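Local coordinates for kinase-associated protein B (Bacillus cereus, PDB 1Y71) that is of unknown function but is probably associated with a kinase, at residues Y35-G49 and F62-I76. Residues are numbered along the deposited sequence; the frame is centred on the assembly and turned at random.
Sequences YVVKVLAVLKHPVQG and FHERRALAFREQTNI
Gly49 CA sits over the centre of one face of the Phe62 ring, a CH-pi contact 3.6 Å from the centroid, while Gln48 CB approaches the same ring obliquely. One face of the His63 ring carries the Gly49 carbonyl carbon. The Arg65 guanidinium is used at its edge: NH1 donates to Gly49 O at 2.7 Å and to Val47 O at 2.9 Å, both acceptors within 8° of its plane. NH2 adds a weak bond to Gly49 O, so two backbone carbonyls fix the rotation of the group. The bend in the arginine chain at chi3 (-59°) brings the guanidinium edge to the carbonyls of Val47 and Gly49, and its CG packs against Pro46 CB. Pro46 CD lies above one face of the His45 ring, near its rim, and His45 CD2 meets Ala67 CB; Tyr128 OH binds His45 NE2 and the Ala67 backbone N. The Phe70 ring takes Arg71 CG over one face and presents its edge to Leu40 O, with CE1 4.0 Å from Leu40 CD2; Gly86 of the second subunit packs against the Phe70 side chain.

Beyond this loop pairing, strands 35-42 and 73-76 run antiparallel at one border of the five-stranded sheet of this SH3-clan protein. Tyr35-Ile76 and Val37-Thr74 are hydrogen-bonded pairs, and Val39 N continues the pattern to Glu72 O. A type II turn, Ala69 to Glu72, leads into strand 73-76, with Glu72 OE1 accepting from Ala69 N on its anti side. The Val39 and Leu68 side chains cross at about a right angle, with Val39 CG2 3.6 Å from Leu68 CD1. On the Val36 face, the Lys38 and Gln73 chains run alongside each other in the same direction, Gln73 NE2 3.4 Å from Lys38 CE. On the opposite face, with Val37, Ile76 CD1 touches Val37 CB and CG2.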
loop_
_atom_site.group_PDB
_atom_site.type_symbol
_atom_site.label_atom_id
_atom_site.label_comp_id
_atom_site.label_asym_id
_atom_site.label_seq_id
_atom_site.Cartn_x
_atom_site.Cartn_y
_atom_site.Cartn_z
ATOM N N TYR B 35 14.414 3.466 14.425
ATOM C CA TYR B 35 14.375 3.292 12.988
ATOM C C TYR B 35 13.734 4.501 12.370
ATOM O O TYR B 35 12.784 5.044 12.921
ATOM C CB TYR B 35 13.558 2.048 12.632
ATOM C CG TYR B 35 14.224 0.793 13.120
ATOM C CD1 TYR B 35 15.222 0.185 12.358
ATOM C CD2 TYR B 35 13.880 0.224 14.365
ATOM C CE1 TYR B 35 15.868 -0.940 12.794
ATOM C CE2 TYR B 35 14.529 -0.920 14.818
ATOM C CZ TYR B 35 15.525 -1.499 14.015
ATOM O OH TYR B 35 16.189 -2.638 14.423
ATOM N N VAL B 36 14.246 4.900 11.205
ATOM C CA VAL B 36 13.569 5.866 10.379
ATOM C C VAL B 36 12.575 5.034 9.565
ATOM O O VAL B 36 12.962 4.038 8.925
ATOM C CB VAL B 36 14.538 6.678 9.457
ATOM C CG1 VAL B 36 13.764 7.696 8.688
ATOM C CG2 VAL B 36 15.628 7.393 10.313
ATOM N N VAL B 37 11.298 5.425 9.632
ATOM C CA VAL B 37 10.211 4.719 8.939
ATOM C C VAL B 37 9.565 5.673 7.935
ATOM O O VAL B 37 9.146 6.789 8.305
ATOM C CB VAL B 37 9.162 4.167 9.989
ATOM C CG1 VAL B 37 7.911 3.554 9.318
ATOM C CG2 VAL B 37 9.829 3.138 10.937
ATOM N N LYS B 38 9.496 5.239 6.675
ATOM C CA LYS B 38 8.760 5.946 5.644
ATOM C C LYS B 38 7.313 5.482 5.684
ATOM O O LYS B 38 7.012 4.306 5.425
ATOM C CB LYS B 38 9.391 5.696 4.268
ATOM C CG LYS B 38 8.778 6.453 3.063
ATOM C CD LYS B 38 9.041 5.675 1.740
ATOM C CE LYS B 38 10.380 5.926 1.064
ATOM N NZ LYS B 38 10.669 4.850 -0.018
ATOM N N VAL B 39 6.414 6.418 5.964
ATOM C CA VAL B 39 4.992 6.103 6.165
ATOM C C VAL B 39 4.327 5.746 4.827
ATOM O O VAL B 39 4.426 6.488 3.834
ATOM C CB VAL B 39 4.239 7.274 6.848
ATOM C CG1 VAL B 39 2.718 7.035 6.895
ATOM C CG2 VAL B 39 4.769 7.510 8.225
ATOM N N LEU B 40 3.646 4.601 4.808
ATOM C CA LEU B 40 2.896 4.186 3.612
ATOM C C LEU B 40 1.377 4.140 3.782
ATOM O O LEU B 40 0.621 4.281 2.798
ATOM C CB LEU B 40 3.397 2.824 3.123
ATOM C CG LEU B 40 4.873 2.774 2.756
ATOM C CD1 LEU B 40 5.322 1.308 2.526
ATOM C CD2 LEU B 40 5.262 3.679 1.536
ATOM N N ALA B 41 0.928 3.879 5.014
ATOM C CA ALA B 41 -0.491 3.767 5.296
ATOM C C ALA B 41 -0.748 4.066 6.758
ATOM O O ALA B 41 0.165 3.960 7.581
ATOM C CB ALA B 41 -1.008 2.390 4.945
ATOM N N VAL B 42 -1.994 4.430 7.062
ATOM C CA VAL B 42 -2.444 4.687 8.424
ATOM C C VAL B 42 -3.331 3.552 8.948
ATOM O O VAL B 42 -4.315 3.202 8.325
ATOM C CB VAL B 42 -3.226 6.013 8.538
ATOM C CG1 VAL B 42 -3.531 6.335 10.052
ATOM C CG2 VAL B 42 -2.455 7.167 7.863
ATOM N N LEU B 43 -2.967 2.999 10.106
ATOM C CA LEU B 43 -3.783 2.001 10.808
ATOM C C LEU B 43 -4.604 2.613 11.947
ATOM O O LEU B 43 -5.747 2.182 12.213
ATOM C CB LEU B 43 -2.911 0.866 11.398
ATOM C CG LEU B 43 -2.277 -0.138 10.450
ATOM C CD1 LEU B 43 -1.348 -1.079 11.233
ATOM C CD2 LEU B 43 -3.312 -0.918 9.634
ATOM N N LYS B 44 -4.023 3.591 12.631
ATOM C CA LYS B 44 -4.746 4.255 13.716
ATOM C C LYS B 44 -4.431 5.725 13.688
ATOM O O LYS B 44 -3.252 6.108 13.662
ATOM C CB LYS B 44 -4.397 3.639 15.085
ATOM C CG LYS B 44 -5.005 4.422 16.265
ATOM C CD LYS B 44 -4.376 3.950 17.562
ATOM C CE LYS B 44 -5.151 4.460 18.766
ATOM N NZ LYS B 44 -4.427 5.544 19.489
ATOM N N HIS B 45 -5.482 6.536 13.617
ATOM C CA HIS B 45 -5.336 7.985 13.622
ATOM C C HIS B 45 -5.024 8.418 15.049
ATOM O O HIS B 45 -5.564 7.833 16.009
ATOM C CB HIS B 45 -6.581 8.679 13.031
ATOM C CG HIS B 45 -6.356 10.118 12.686
ATOM N ND1 HIS B 45 -6.447 11.129 13.623
ATOM C CD2 HIS B 45 -6.026 10.717 11.517
ATOM C CE1 HIS B 45 -6.204 12.290 13.040
ATOM N NE2 HIS B 45 -5.929 12.069 11.766
ATOM N N PRO B 46 -4.087 9.368 15.207
ATOM C CA PRO B 46 -3.674 9.743 16.564
ATOM C C PRO B 46 -4.777 10.408 17.395
ATOM O O PRO B 46 -5.726 11.012 16.856
ATOM C CB PRO B 46 -2.560 10.759 16.329
ATOM C CG PRO B 46 -2.837 11.296 14.942
ATOM C CD PRO B 46 -3.277 10.073 14.189
ATOM N N VAL B 47 -4.597 10.304 18.700
ATOM C CA VAL B 47 -5.506 10.884 19.672
ATOM C C VAL B 47 -5.365 12.402 19.596
ATOM O O VAL B 47 -4.281 12.914 19.321
ATOM C CB VAL B 47 -5.169 10.351 21.099
ATOM C CG1 VAL B 47 -6.242 10.747 22.098
ATOM C CG2 VAL B 47 -5.168 8.870 21.089
ATOM N N GLN B 48 -6.461 13.117 19.829
ATOM C CA GLN B 48 -6.447 14.579 19.795
ATOM C C GLN B 48 -6.279 15.182 21.187
ATOM O O GLN B 48 -6.509 14.516 22.197
ATOM C CB GLN B 48 -7.751 15.089 19.170
ATOM C CG GLN B 48 -8.027 14.499 17.785
ATOM C CD GLN B 48 -6.888 14.734 16.814
ATOM O OE1 GLN B 48 -6.156 13.806 16.446
ATOM N NE2 GLN B 48 -6.725 15.978 16.394
ATOM N N GLY B 49 -5.864 16.447 21.227
ATOM C CA GLY B 49 -5.786 17.213 22.477
ATOM C C GLY B 49 -4.339 17.388 22.901
ATOM O O GLY B 49 -3.455 16.699 22.370
ATOM N N PHE B 62 -7.067 22.759 23.494
ATOM C CA PHE B 62 -7.330 21.560 22.698
ATOM C C PHE B 62 -7.004 21.810 21.218
ATOM O O PHE B 62 -7.792 22.440 20.494
ATOM C CB PHE B 62 -8.789 21.110 22.868
ATOM C CG PHE B 62 -9.019 19.640 22.599
ATOM C CD1 PHE B 62 -9.139 18.734 23.662
ATOM C CD2 PHE B 62 -9.138 19.159 21.288
ATOM C CE1 PHE B 62 -9.366 17.381 23.424
ATOM C CE2 PHE B 62 -9.357 17.812 21.046
ATOM C CZ PHE B 62 -9.473 16.917 22.116
ATOM N N HIS B 63 -5.844 21.310 20.780
ATOM C CA HIS B 63 -5.413 21.463 19.396
ATOM C C HIS B 63 -5.542 20.161 18.604
ATOM O O HIS B 63 -5.641 19.076 19.170
ATOM C CB HIS B 63 -3.967 21.985 19.325
ATOM C CG HIS B 63 -2.941 21.015 19.836
ATOM N ND1 HIS B 63 -2.711 19.789 19.245
ATOM C CD2 HIS B 63 -2.075 21.099 20.873
ATOM C CE1 HIS B 63 -1.752 19.160 19.900
ATOM N NE2 HIS B 63 -1.352 19.931 20.895
ATOM N N GLU B 64 -5.538 20.281 17.285
ATOM C CA GLU B 64 -5.580 19.118 16.446
ATOM C C GLU B 64 -4.215 18.448 16.358
ATOM O O GLU B 64 -3.170 19.061 16.601
ATOM C CB GLU B 64 -6.121 19.461 15.061
ATOM C CG GLU B 64 -5.228 20.325 14.237
ATOM C CD GLU B 64 -5.790 20.544 12.856
ATOM O OE1 GLU B 64 -4.975 20.635 11.900
ATOM O OE2 GLU B 64 -7.048 20.609 12.728
ATOM N N ARG B 65 -4.243 17.169 16.018
ATOM C CA ARG B 65 -3.031 16.393 15.835
ATOM C C ARG B 65 -3.218 15.630 14.536
ATOM O O ARG B 65 -4.063 14.734 14.465
ATOM C CB ARG B 65 -2.827 15.469 17.032
ATOM C CG ARG B 65 -1.753 14.380 16.833
ATOM C CD ARG B 65 -1.301 13.798 18.169
ATOM N NE ARG B 65 -0.748 14.825 19.059
ATOM C CZ ARG B 65 -1.405 15.400 20.068
ATOM N NH1 ARG B 65 -2.670 15.064 20.345
ATOM N NH2 ARG B 65 -0.787 16.315 20.815
ATOM N N ARG B 66 -2.454 16.003 13.510
ATOM C CA ARG B 66 -2.491 15.313 12.203
ATOM C C ARG B 66 -1.743 13.967 12.183
ATOM O O ARG B 66 -0.712 13.814 12.819
ATOM C CB ARG B 66 -1.883 16.215 11.097
ATOM C CG ARG B 66 -2.750 17.335 10.605
ATOM C CD ARG B 66 -1.996 18.182 9.545
ATOM N NE ARG B 66 -2.962 18.931 8.754
ATOM C CZ ARG B 66 -3.152 18.810 7.447
ATOM N NH1 ARG B 66 -2.431 17.972 6.713
ATOM N NH2 ARG B 66 -4.083 19.559 6.873
ATOM N N ALA B 67 -2.260 13.005 11.411
ATOM C CA ALA B 67 -1.511 11.796 11.055
ATOM C C ALA B 67 -0.228 12.145 10.320
ATOM O O ALA B 67 -0.149 13.202 9.667
ATOM C CB ALA B 67 -2.378 10.847 10.181
ATOM N N LEU B 68 0.784 11.290 10.418
ATOM C CA LEU B 68 1.931 11.417 9.536
ATOM C C LEU B 68 1.463 11.337 8.070
ATOM O O LEU B 68 0.512 10.595 7.729
ATOM C CB LEU B 68 2.946 10.329 9.819
ATOM C CG LEU B 68 3.512 10.327 11.244
ATOM C CD1 LEU B 68 4.402 9.087 11.467
ATOM C CD2 LEU B 68 4.269 11.656 11.524
ATOM N N ALA B 69 2.140 12.086 7.213
ATOM C CA ALA B 69 1.762 12.188 5.801
ATOM C C ALA B 69 2.344 11.031 5.006
ATOM O O ALA B 69 3.275 10.391 5.457
ATOM C CB ALA B 69 2.229 13.527 5.224
ATOM N N PHE B 70 1.803 10.802 3.797
ATOM C CA PHE B 70 2.298 9.765 2.907
ATOM C C PHE B 70 3.778 9.985 2.575
ATOM O O PHE B 70 4.194 11.078 2.149
ATOM C CB PHE B 70 1.405 9.641 1.626
ATOM C CG PHE B 70 1.880 8.589 0.685
ATOM C CD1 PHE B 70 1.983 7.264 1.109
ATOM C CD2 PHE B 70 2.319 8.926 -0.599
ATOM C CE1 PHE B 70 2.463 6.261 0.242
ATOM C CE2 PHE B 70 2.791 7.936 -1.455
ATOM C CZ PHE B 70 2.881 6.610 -1.023
ATOM N N ARG B 71 4.579 8.954 2.819
ATOM C CA ARG B 71 6.028 9.016 2.611
ATOM C C ARG B 71 6.779 9.940 3.565
ATOM O O ARG B 71 7.995 10.104 3.411
ATOM C CB ARG B 71 6.408 9.328 1.150
ATOM C CG ARG B 71 5.778 8.365 0.180
ATOM C CD ARG B 71 6.369 8.442 -1.215
ATOM N NE ARG B 71 6.202 9.749 -1.820
ATOM C CZ ARG B 71 7.150 10.698 -1.865
ATOM N NH1 ARG B 71 8.360 10.499 -1.315
ATOM N NH2 ARG B 71 6.884 11.868 -2.453
ATOM N N GLU B 72 6.086 10.498 4.571
ATOM C CA GLU B 72 6.787 11.206 5.650
ATOM C C GLU B 72 7.784 10.223 6.287
ATOM O O GLU B 72 7.477 9.055 6.415
ATOM C CB GLU B 72 5.794 11.737 6.685
ATOM C CG GLU B 72 6.455 12.572 7.819
ATOM C CD GLU B 72 5.501 13.598 8.507
ATOM O OE1 GLU B 72 4.282 13.680 8.218
ATOM O OE2 GLU B 72 6.010 14.363 9.344
ATOM N N GLN B 73 8.991 10.664 6.621
ATOM C CA GLN B 73 9.944 9.762 7.273
ATOM C C GLN B 73 10.114 10.271 8.694
ATOM O O GLN B 73 10.338 11.482 8.934
ATOM C CB GLN B 73 11.282 9.646 6.519
ATOM C CG GLN B 73 11.113 9.319 5.023
ATOM C CD GLN B 73 12.297 8.608 4.362
ATOM O OE1 GLN B 73 13.455 8.715 4.782
ATOM N NE2 GLN B 73 12.004 7.902 3.291
ATOM N N THR B 74 9.894 9.375 9.641
ATOM C CA THR B 74 9.899 9.764 11.040
ATOM C C THR B 74 10.712 8.736 11.819
ATOM O O THR B 74 10.704 7.556 11.506
ATOM C CB THR B 74 8.452 10.004 11.616
ATOM O OG1 THR B 74 7.918 8.811 12.180
ATOM C CG2 THR B 74 7.493 10.501 10.537
ATOM N N ASN B 75 11.460 9.229 12.791
ATOM C CA ASN B 75 12.191 8.399 13.731
ATOM C C ASN B 75 11.281 7.750 14.770
ATOM O O ASN B 75 10.507 8.433 15.443
ATOM C CB ASN B 75 13.260 9.227 14.427
ATOM C CG ASN B 75 14.195 8.375 15.250
ATOM O OD1 ASN B 75 14.655 7.322 14.786
ATOM N ND2 ASN B 75 14.515 8.828 16.454
ATOM N N ILE B 76 11.379 6.425 14.887
ATOM C CA ILE B 76 10.527 5.664 15.812
ATOM C C ILE B 76 11.381 4.751 16.664
ATOM O O ILE B 76 12.176 3.975 16.124
ATOM C CB ILE B 76 9.393 4.878 15.039
ATOM C CG1 ILE B 76 8.527 5.856 14.252
ATOM C CG2 ILE B 76 8.483 4.046 15.992
ATOM C CD1 ILE B 76 7.474 5.200 13.419
#